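Local structure of EmGH1 (Erythrobacter marinus, 5Z87) at residues Leu407-Met412 and Gly604-His609; Arg435-Val440 and Ala473-Glu478; Glu464-Tyr469 and Ala610-Leu615. The protein is probably a beta-glucosidase of glycosyl hydrolase family 3, removing glucose from beta-linked glucosides. One frame throughout, in Å; residues are numbered along the deposited sequence.

Contact 1. Residues Leu407-Met412 and Gly604-His609; sequences LLARRM and GEQGGH
Arg410 and Gln606 bring the two backbones together, their CA atoms 4.8 Å apart; 407-412 is a turn of helix 403-416, while 604-609 is a bend that runs into helix 607-615. That bend is a type I beta turn from Gly604 to Gly607, closed by Gly607 N on Gly604 O, with Gln606 at the N-cap position. No direct hydrogen bond spans the segments. Instead a single water bridges the two backbones, donating to Ala409 O at 2.7 Å and accepting from Gln606 N at 2.9 Å.

The side chains meet mainly through carbon. Gln606 CB sits against Arg410 CB at 3.5 Å. Arg410 has CG anti to the backbone N (chi1 161°) and then bends at chi2 and chi3, which sweeps the guanidinium across His609. It is His609 CB, not the imidazole, that lies over the centre of that flat group, 3.3 Å above its plane; the guanidinium and ring planes are 37° apart. The charge of Arg410 is answered elsewhere, by a salt bridge from NH1 to Glu414 on the same helix. The carboxylate of Glu605 is held by a salt bridge to Arg401 and a hydrogen bond from Gln142 N, and Gln606 NE2 makes a weak bond to Glu605 OE2. Gly604, with a phi of 82°, takes a backbone shape in which a side chain would jam against the preceding carbonyl.

This is a strand-loop-helix junction of an alpha/beta domain: the chain leaves strand 596-601, turns, and starts helix 607-615 against the flank of helix 403-416.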
loop_
_atom_site.group_PDB
_atom_site.type_symbol
_atom_site.label_atom_id
_atom_site.label_comp_id
_atom_site.label_asym_id
_atom_site.label_seq_id
_atom_site.Cartn_x
_atom_site.Cartn_y
_atom_site.Cartn_z
ATOM N N LEU A 407 2.172 -21.141 -35.576
ATOM C CA LEU A 407 1.058 -21.967 -35.128
ATOM C C LEU A 407 1.062 -22.116 -33.610
ATOM O O LEU A 407 0.001 -22.058 -32.969
ATOM C CB LEU A 407 1.096 -23.326 -35.818
ATOM C CG LEU A 407 0.147 -24.364 -35.212
ATOM C CD1 LEU A 407 -1.323 -23.935 -35.342
ATOM C CD2 LEU A 407 0.387 -25.730 -35.831
ATOM N N LEU A 408 2.246 -22.283 -33.013
ATOM C CA LEU A 408 2.332 -22.286 -31.559
ATOM C C LEU A 408 1.782 -20.985 -30.979
ATOM O O LEU A 408 1.000 -21.006 -30.023
ATOM C CB LEU A 408 3.777 -22.517 -31.117
ATOM C CG LEU A 408 4.025 -22.523 -29.605
ATOM C CD1 LEU A 408 3.157 -23.570 -28.920
ATOM C CD2 LEU A 408 5.497 -22.776 -29.304
ATOM N N ALA A 409 2.131 -19.845 -31.581
ATOM C CA ALA A 409 1.609 -18.570 -31.104
ATOM C C ALA A 409 0.085 -18.506 -31.212
ATOM O O ALA A 409 -0.585 -17.924 -30.346
ATOM C CB ALA A 409 2.247 -17.426 -31.882
ATOM N N ARG A 410 -0.477 -19.082 -32.275
ATOM C CA ARG A 410 -1.929 -19.168 -32.392
ATOM C C ARG A 410 -2.519 -20.067 -31.311
ATOM O O ARG A 410 -3.473 -19.683 -30.615
ATOM C CB ARG A 410 -2.297 -19.674 -33.786
ATOM C CG ARG A 410 -3.692 -20.223 -33.912
ATOM C CD ARG A 410 -4.586 -19.193 -34.537
ATOM N NE ARG A 410 -5.046 -19.580 -35.868
ATOM C CZ ARG A 410 -6.318 -19.844 -36.155
ATOM N NH1 ARG A 410 -7.243 -19.760 -35.195
ATOM N NH2 ARG A 410 -6.668 -20.178 -37.395
ATOM N N ARG A 411 -1.952 -21.268 -31.137
ATOM C CA ARG A 411 -2.495 -22.198 -30.150
ATOM C C ARG A 411 -2.387 -21.648 -28.727
ATOM O O ARG A 411 -3.269 -21.902 -27.892
ATOM C CB ARG A 411 -1.791 -23.552 -30.254
ATOM C CG ARG A 411 -2.409 -24.495 -31.285
ATOM C CD ARG A 411 -2.120 -25.964 -30.958
ATOM N NE ARG A 411 -0.724 -26.194 -30.569
ATOM C CZ ARG A 411 -0.332 -26.857 -29.476
ATOM N NH1 ARG A 411 -1.235 -27.376 -28.644
ATOM N NH2 ARG A 411 0.971 -27.007 -29.217
ATOM N N MET A 412 -1.324 -20.899 -28.425
ATOM C CA MET A 412 -1.189 -20.341 -27.084
ATOM C C MET A 412 -2.310 -19.342 -26.807
ATOM O O MET A 412 -2.955 -19.394 -25.754
ATOM C CB MET A 412 0.183 -19.693 -26.913
ATOM C CG MET A 412 0.501 -19.291 -25.472
ATOM S SD MET A 412 0.385 -20.650 -24.272
ATOM C CE MET A 412 2.080 -20.933 -23.847
ATOM N N GLY A 604 -0.885 -11.764 -28.756
ATOM C CA GLY A 604 0.194 -12.198 -29.623
ATOM C C GLY A 604 -0.128 -11.977 -31.091
ATOM O O GLY A 604 -1.148 -11.398 -31.456
ATOM N N GLU A 605 0.772 -12.458 -31.959
ATOM C CA GLU A 605 0.697 -12.054 -33.357
ATOM C C GLU A 605 -0.356 -12.832 -34.139
ATOM O O GLU A 605 -0.818 -12.353 -35.177
ATOM C CB GLU A 605 2.072 -12.178 -34.016
ATOM C CG GLU A 605 2.625 -13.581 -34.056
ATOM C CD GLU A 605 3.718 -13.728 -35.100
ATOM O OE1 GLU A 605 4.823 -13.162 -34.906
ATOM O OE2 GLU A 605 3.461 -14.392 -36.128
ATOM N N GLN A 606 -0.759 -13.999 -33.655
ATOM C CA GLN A 606 -1.873 -14.743 -34.221
ATOM C C GLN A 606 -3.180 -14.497 -33.463
ATOM O O GLN A 606 -4.142 -15.249 -33.640
ATOM C CB GLN A 606 -1.541 -16.238 -34.247
ATOM C CG GLN A 606 -0.373 -16.588 -35.171
ATOM C CD GLN A 606 -0.552 -16.056 -36.597
ATOM O OE1 GLN A 606 -1.556 -16.334 -37.250
ATOM N NE2 GLN A 606 0.427 -15.282 -37.080
ATOM N N GLY A 607 -3.241 -13.446 -32.641
ATOM C CA GLY A 607 -4.365 -13.297 -31.727
ATOM C C GLY A 607 -5.695 -13.090 -32.429
ATOM O O GLY A 607 -6.725 -13.613 -31.992
ATOM N N GLY A 608 -5.695 -12.327 -33.522
ATOM C CA GLY A 608 -6.931 -12.067 -34.242
ATOM C C GLY A 608 -7.637 -13.335 -34.681
ATOM O O GLY A 608 -8.867 -13.414 -34.641
ATOM N N HIS A 609 -6.868 -14.349 -35.092
ATOM C CA HIS A 609 -7.476 -15.621 -35.482
ATOM C C HIS A 609 -8.025 -16.365 -34.272
ATOM O O HIS A 609 -9.104 -16.970 -34.342
ATOM C CB HIS A 609 -6.459 -16.501 -36.225
ATOM C CG HIS A 609 -5.979 -15.921 -37.523
ATOM N ND1 HIS A 609 -6.839 -15.525 -38.527
ATOM C CD2 HIS A 609 -4.728 -15.691 -37.990
ATOM C CE1 HIS A 609 -6.138 -15.060 -39.546
ATOM N NE2 HIS A 609 -4.855 -15.151 -39.246
HETATM O O HOH W 1 -0.754 -15.310 -31.028
#

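Contact 2. Residues Arg435-Val440 and Ala473-Glu478; sequences RKMLVV and AGFEVE
Two neighbouring parallel strands of a beta-alpha-beta crossover meet here: 436-440 and the start of 476-480, joined through helix 462-473. Their pairing is regular, Lys436 with Glu476, Met437 with Val477 and Leu438 with Glu478. Four backbone bonds zip the strands together, from Glu476 N to Arg435 O (2.8 Å), Met437 N to Glu476 O, Glu478 N to Met437 O, and Val439 N to Glu478 O (2.8 Å).

On one face Lys436 runs alongside Glu476, both pointing the same way, with CE 3.1 Å from Glu476 OE1. It bends only at chi4 (-108°), carrying NZ past Glu476, whose OE1 stays 4.2 Å from NZ, beyond a salt bridge, to a true salt bridge with Glu478 OE1. The modelled length of that bridge is so short that its exact value is doubtful. NZ also makes a salt bridge with Asp524. A methionine in place of Lys436 would probably leave the carboxylates of Glu478 and Asp524 without the cation they share. Farther along this face Leu438 is apolar, its CD1 near Glu478 O and its side chain packed on helix 508-522.

The other face is apolar. Met437 CE reaches Phe475 CE1 at 4.0 Å, and Val439 CG2 meets Val477 CG1 at 4.2 Å. Phe475 CG stands between the backbone N and the carbonyl carbon (chi1 66°), which brings the ring obliquely to Met437 CE.

One lysine cation thus probably ties the outermost strand to the chain entering strand 527-533, while helix 462-473 and Phe616 close the apolar face.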
loop_
_atom_site.group_PDB
_atom_site.type_symbol
_atom_site.label_atom_id
_atom_site.label_comp_id
_atom_site.label_asym_id
_atom_site.label_seq_id
_atom_site.Cartn_x
_atom_site.Cartn_y
_atom_site.Cartn_z
ATOM N N ARG A 435 -25.135 -12.183 -40.618
ATOM C CA ARG A 435 -25.127 -11.544 -41.924
ATOM C C ARG A 435 -24.138 -10.389 -42.010
ATOM O O ARG A 435 -23.283 -10.378 -42.900
ATOM C CB ARG A 435 -26.539 -11.059 -42.305
ATOM C CG ARG A 435 -26.524 -9.920 -43.335
ATOM C CD ARG A 435 -27.905 -9.579 -43.920
ATOM N NE ARG A 435 -28.521 -8.402 -43.299
ATOM C CZ ARG A 435 -28.018 -7.166 -43.314
ATOM N NH1 ARG A 435 -26.875 -6.900 -43.934
ATOM N NH2 ARG A 435 -28.668 -6.181 -42.707
ATOM N N LYS A 436 -24.214 -9.410 -41.111
ATOM C CA LYS A 436 -23.341 -8.239 -41.189
ATOM C C LYS A 436 -22.855 -7.872 -39.792
ATOM O O LYS A 436 -23.638 -7.400 -38.962
ATOM C CB LYS A 436 -24.057 -7.060 -41.838
ATOM C CG LYS A 436 -23.124 -5.941 -42.259
ATOM C CD LYS A 436 -23.894 -4.766 -42.845
ATOM C CE LYS A 436 -22.961 -3.796 -43.553
ATOM N NZ LYS A 436 -22.789 -2.515 -42.805
ATOM N N MET A 437 -21.558 -8.055 -39.547
ATOM C CA MET A 437 -20.947 -7.806 -38.247
ATOM C C MET A 437 -20.136 -6.518 -38.279
ATOM O O MET A 437 -19.296 -6.332 -39.166
ATOM C CB MET A 437 -20.053 -8.976 -37.842
ATOM C CG MET A 437 -19.110 -8.652 -36.697
ATOM S SD MET A 437 -17.806 -9.872 -36.488
ATOM C CE MET A 437 -18.686 -11.384 -36.142
ATOM N N LEU A 438 -20.396 -5.630 -37.318
ATOM C CA LEU A 438 -19.581 -4.438 -37.114
ATOM C C LEU A 438 -18.461 -4.754 -36.126
ATOM O O LEU A 438 -18.732 -5.179 -34.998
ATOM C CB LEU A 438 -20.423 -3.285 -36.578
ATOM C CG LEU A 438 -19.623 -2.077 -36.075
ATOM C CD1 LEU A 438 -18.934 -1.354 -37.229
ATOM C CD2 LEU A 438 -20.493 -1.121 -35.284
ATOM N N VAL A 439 -17.216 -4.561 -36.552
ATOM C CA VAL A 439 -16.047 -4.667 -35.683
ATOM C C VAL A 439 -15.575 -3.250 -35.396
ATOM O O VAL A 439 -15.173 -2.530 -36.316
ATOM C CB VAL A 439 -14.936 -5.510 -36.333
ATOM C CG1 VAL A 439 -13.724 -5.616 -35.415
ATOM C CG2 VAL A 439 -15.458 -6.899 -36.666
ATOM N N VAL A 440 -15.634 -2.841 -34.125
ATOM C CA VAL A 440 -15.493 -1.438 -33.747
ATOM C C VAL A 440 -14.684 -1.315 -32.460
ATOM O O VAL A 440 -14.782 -2.157 -31.560
ATOM C CB VAL A 440 -16.883 -0.785 -33.584
ATOM C CG1 VAL A 440 -17.769 -1.691 -32.756
ATOM C CG2 VAL A 440 -16.782 0.583 -32.926
ATOM N N ALA A 473 -16.779 -18.016 -43.984
ATOM C CA ALA A 473 -18.045 -18.348 -43.347
ATOM C C ALA A 473 -19.261 -17.786 -44.069
ATOM O O ALA A 473 -20.377 -18.243 -43.808
ATOM C CB ALA A 473 -18.059 -17.843 -41.900
ATOM N N GLY A 474 -19.080 -16.795 -44.935
ATOM C CA GLY A 474 -20.169 -16.310 -45.754
ATOM C C GLY A 474 -21.008 -15.234 -45.102
ATOM O O GLY A 474 -22.243 -15.283 -45.154
ATOM N N PHE A 475 -20.352 -14.262 -44.476
ATOM C CA PHE A 475 -21.049 -13.101 -43.947
ATOM C C PHE A 475 -20.139 -11.892 -44.086
ATOM O O PHE A 475 -18.947 -12.018 -44.369
ATOM C CB PHE A 475 -21.511 -13.316 -42.496
ATOM C CG PHE A 475 -20.397 -13.456 -41.495
ATOM C CD1 PHE A 475 -19.830 -12.334 -40.910
ATOM C CD2 PHE A 475 -19.945 -14.707 -41.111
ATOM C CE1 PHE A 475 -18.814 -12.458 -39.979
ATOM C CE2 PHE A 475 -18.932 -14.836 -40.177
ATOM C CZ PHE A 475 -18.365 -13.709 -39.616
ATOM N N GLU A 476 -20.726 -10.716 -43.894
ATOM C CA GLU A 476 -20.069 -9.443 -44.134
ATOM C C GLU A 476 -19.535 -8.848 -42.837
ATOM O O GLU A 476 -20.063 -9.101 -41.749
ATOM C CB GLU A 476 -21.044 -8.464 -44.785
ATOM C CG GLU A 476 -20.417 -7.188 -45.294
ATOM C CD GLU A 476 -21.435 -6.279 -45.949
ATOM O OE1 GLU A 476 -21.287 -5.039 -45.838
ATOM O OE2 GLU A 476 -22.384 -6.814 -46.572
ATOM N N VAL A 477 -18.482 -8.040 -42.970
ATOM C CA VAL A 477 -17.854 -7.341 -41.859
ATOM C C VAL A 477 -17.677 -5.883 -42.257
ATOM O O VAL A 477 -17.160 -5.592 -43.340
ATOM C CB VAL A 477 -16.494 -7.968 -41.485
ATOM C CG1 VAL A 477 -15.571 -6.935 -40.837
ATOM C CG2 VAL A 477 -16.695 -9.164 -40.574
ATOM N N GLU A 478 -18.120 -4.972 -41.398
ATOM C CA GLU A 478 -17.738 -3.575 -41.513
ATOM C C GLU A 478 -16.939 -3.166 -40.283
ATOM O O GLU A 478 -17.010 -3.806 -39.231
ATOM C CB GLU A 478 -18.949 -2.654 -41.682
ATOM C CG GLU A 478 -18.580 -1.323 -42.332
ATOM C CD GLU A 478 -19.761 -0.631 -42.981
ATOM O OE1 GLU A 478 -20.687 -1.336 -43.442
ATOM O OE2 GLU A 478 -19.756 0.619 -43.032
#

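Contact 3. Residues Glu464-Tyr469 and Ala610-Leu615; sequences EGLQAY and AIASIL
Ala612 is the centre of this helix crossing, its CB pushed toward helix 462-473 and touched by three residues of it. Gly465 O lies 3.7 Å from that methyl, Leu466 CD2 3.8 Å, and Tyr469 CB 4.1 Å, so the methyl fits among one turn of the opposing helix. The small Gly465 and Ala612 are consistent with the close approach of the segment axes, 8.4 Å, at a crossing angle of -55°.

Leu466 does its work with one branch. Its CG is anti to the carbonyl carbon (chi1 -82°), and CD2 is turned to Ala612 on one hand and to Leu615 CD1, 4.2 Å away, on the other, extending the apolar seam by a turn.

Tyr469 touches the same methyl with CB and CD2, the ring meeting it obliquely. With CG opposite its backbone N (chi1 -161°), the ring reaches past the alanine; Ala612 O sits 4.3 Å above one ring face, off toward the rim. The phenol oxygen finds its partner beyond the crossing, in a hydrogen bond with Asp618, and the ring stacks with Phe616. No hydrogen bond links the two segments directly.

Both helices also rest on the central sheet of the domain: Leu466 on Met437 and Val439 of strand 436-440, Ile611 and Leu615 on strand 574-580. Helix 403-416 packs against Ala610 and Ser613.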
loop_
_atom_site.group_PDB
_atom_site.type_symbol
_atom_site.label_atom_id
_atom_site.label_comp_id
_atom_site.label_asym_id
_atom_site.label_seq_id
_atom_site.Cartn_x
_atom_site.Cartn_y
_atom_site.Cartn_z
ATOM N N GLU A 464 -8.768 -8.006 -38.745
ATOM C CA GLU A 464 -8.262 -8.909 -39.771
ATOM C C GLU A 464 -8.649 -10.354 -39.486
ATOM O O GLU A 464 -9.007 -11.104 -40.403
ATOM C CB GLU A 464 -6.743 -8.772 -39.873
ATOM C CG GLU A 464 -6.152 -9.492 -41.072
ATOM C CD GLU A 464 -4.635 -9.536 -41.045
ATOM O OE1 GLU A 464 -3.995 -8.460 -40.910
ATOM O OE2 GLU A 464 -4.090 -10.658 -41.147
ATOM N N GLY A 465 -8.579 -10.768 -38.223
ATOM C CA GLY A 465 -8.957 -12.131 -37.896
ATOM C C GLY A 465 -10.423 -12.402 -38.171
ATOM O O GLY A 465 -10.789 -13.482 -38.643
ATOM N N LEU A 466 -11.275 -11.422 -37.895
ATOM C CA LEU A 466 -12.700 -11.577 -38.152
ATOM C C LEU A 466 -13.026 -11.458 -39.643
ATOM O O LEU A 466 -13.896 -12.179 -40.150
ATOM C CB LEU A 466 -13.476 -10.552 -37.326
ATOM C CG LEU A 466 -13.698 -11.009 -35.882
ATOM C CD1 LEU A 466 -14.258 -9.872 -35.046
ATOM C CD2 LEU A 466 -14.608 -12.248 -35.823
ATOM N N GLN A 467 -12.338 -10.564 -40.365
ATOM C CA GLN A 467 -12.515 -10.493 -41.814
ATOM C C GLN A 467 -12.200 -11.830 -42.473
ATOM O O GLN A 467 -12.957 -12.312 -43.323
ATOM C CB GLN A 467 -11.631 -9.404 -42.403
ATOM C CG GLN A 467 -12.115 -7.993 -42.167
ATOM C CD GLN A 467 -11.018 -6.986 -42.486
ATOM O OE1 GLN A 467 -9.834 -7.332 -42.490
ATOM N NE2 GLN A 467 -11.401 -5.747 -42.752
ATOM N N ALA A 468 -11.081 -12.448 -42.089
ATOM C CA ALA A 468 -10.718 -13.734 -42.672
ATOM C C ALA A 468 -11.722 -14.810 -42.307
ATOM O O ALA A 468 -11.977 -15.712 -43.112
ATOM C CB ALA A 468 -9.322 -14.152 -42.219
ATOM N N TYR A 469 -12.293 -14.735 -41.102
ATOM C CA TYR A 469 -13.313 -15.695 -40.710
ATOM C C TYR A 469 -14.600 -15.485 -41.501
ATOM O O TYR A 469 -15.244 -16.452 -41.922
ATOM C CB TYR A 469 -13.585 -15.593 -39.210
ATOM C CG TYR A 469 -14.268 -16.822 -38.674
ATOM C CD1 TYR A 469 -15.646 -16.965 -38.765
ATOM C CD2 TYR A 469 -13.536 -17.854 -38.097
ATOM C CE1 TYR A 469 -16.277 -18.097 -38.289
ATOM C CE2 TYR A 469 -14.161 -18.985 -37.609
ATOM C CZ TYR A 469 -15.534 -19.102 -37.721
ATOM O OH TYR A 469 -16.176 -20.224 -37.253
ATOM N N ALA A 610 -7.288 -16.355 -33.159
ATOM C CA ALA A 610 -7.754 -17.086 -31.987
ATOM C C ALA A 610 -9.025 -16.457 -31.417
ATOM O O ALA A 610 -9.949 -17.170 -31.023
ATOM C CB ALA A 610 -6.647 -17.159 -30.936
ATOM N N ILE A 611 -9.099 -15.125 -31.403
ATOM C CA ILE A 611 -10.321 -14.443 -30.970
ATOM C C ILE A 611 -11.509 -14.855 -31.836
ATOM O O ILE A 611 -12.590 -15.185 -31.331
ATOM C CB ILE A 611 -10.117 -12.922 -31.002
ATOM C CG1 ILE A 611 -9.081 -12.508 -29.957
ATOM C CG2 ILE A 611 -11.449 -12.203 -30.808
ATOM C CD1 ILE A 611 -8.770 -11.031 -29.958
ATOM N N ALA A 612 -11.332 -14.824 -33.160
ATOM C CA ALA A 612 -12.423 -15.198 -34.051
ATOM C C ALA A 612 -12.842 -16.643 -33.823
ATOM O O ALA A 612 -14.037 -16.955 -33.794
ATOM C CB ALA A 612 -12.011 -14.973 -35.506
ATOM N N SER A 613 -11.873 -17.534 -33.626
ATOM C CA SER A 613 -12.203 -18.936 -33.396
ATOM C C SER A 613 -13.003 -19.131 -32.109
ATOM O O SER A 613 -13.859 -20.025 -32.032
ATOM C CB SER A 613 -10.919 -19.768 -33.366
ATOM O OG SER A 613 -10.259 -19.728 -34.624
ATOM N N ILE A 614 -12.734 -18.319 -31.085
ATOM C CA ILE A 614 -13.473 -18.457 -29.839
ATOM C C ILE A 614 -14.828 -17.777 -29.950
ATOM O O ILE A 614 -15.817 -18.260 -29.388
ATOM C CB ILE A 614 -12.643 -17.905 -28.665
ATOM C CG1 ILE A 614 -11.597 -18.927 -28.246
ATOM C CG2 ILE A 614 -13.521 -17.541 -27.467
ATOM C CD1 ILE A 614 -10.398 -18.295 -27.577
ATOM N N LEU A 615 -14.913 -16.673 -30.685
ATOM C CA LEU A 615 -16.203 -16.005 -30.823
ATOM C C LEU A 615 -17.240 -16.903 -31.492
ATOM O O LEU A 615 -18.436 -16.785 -31.204
ATOM C CB LEU A 615 -16.046 -14.701 -31.598
ATOM C CG LEU A 615 -15.466 -13.546 -30.782
ATOM C CD1 LEU A 615 -15.108 -12.379 -31.681
ATOM C CD2 LEU A 615 -16.436 -13.114 -29.713
#

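Helix 607-615 is shared by contact 1, at its start, and contact 3, farther along; their centres are 11 Å apart. Arg410 NH1 joins them through a probable hydrogen bond to Ser613 OG at 3.1 Å, and His609 ND1 packs 4.0 Å from Gly465 CA. Contacts 2 and 3, also 11 Å apart between centres, are joined by Leu466: its CD1 lies 3.6 Å from Val439 CG2, while its other methyl faces helix 607-615. Contacts 1 and 2 do not touch, with about 9 Å between nearest atoms. The three form a linked path from helix 403-416 to the edge strand 476-480 of the alpha/beta domain, away from the dithiothreitol pocket and the magnesium site at Asp713 and Ile715.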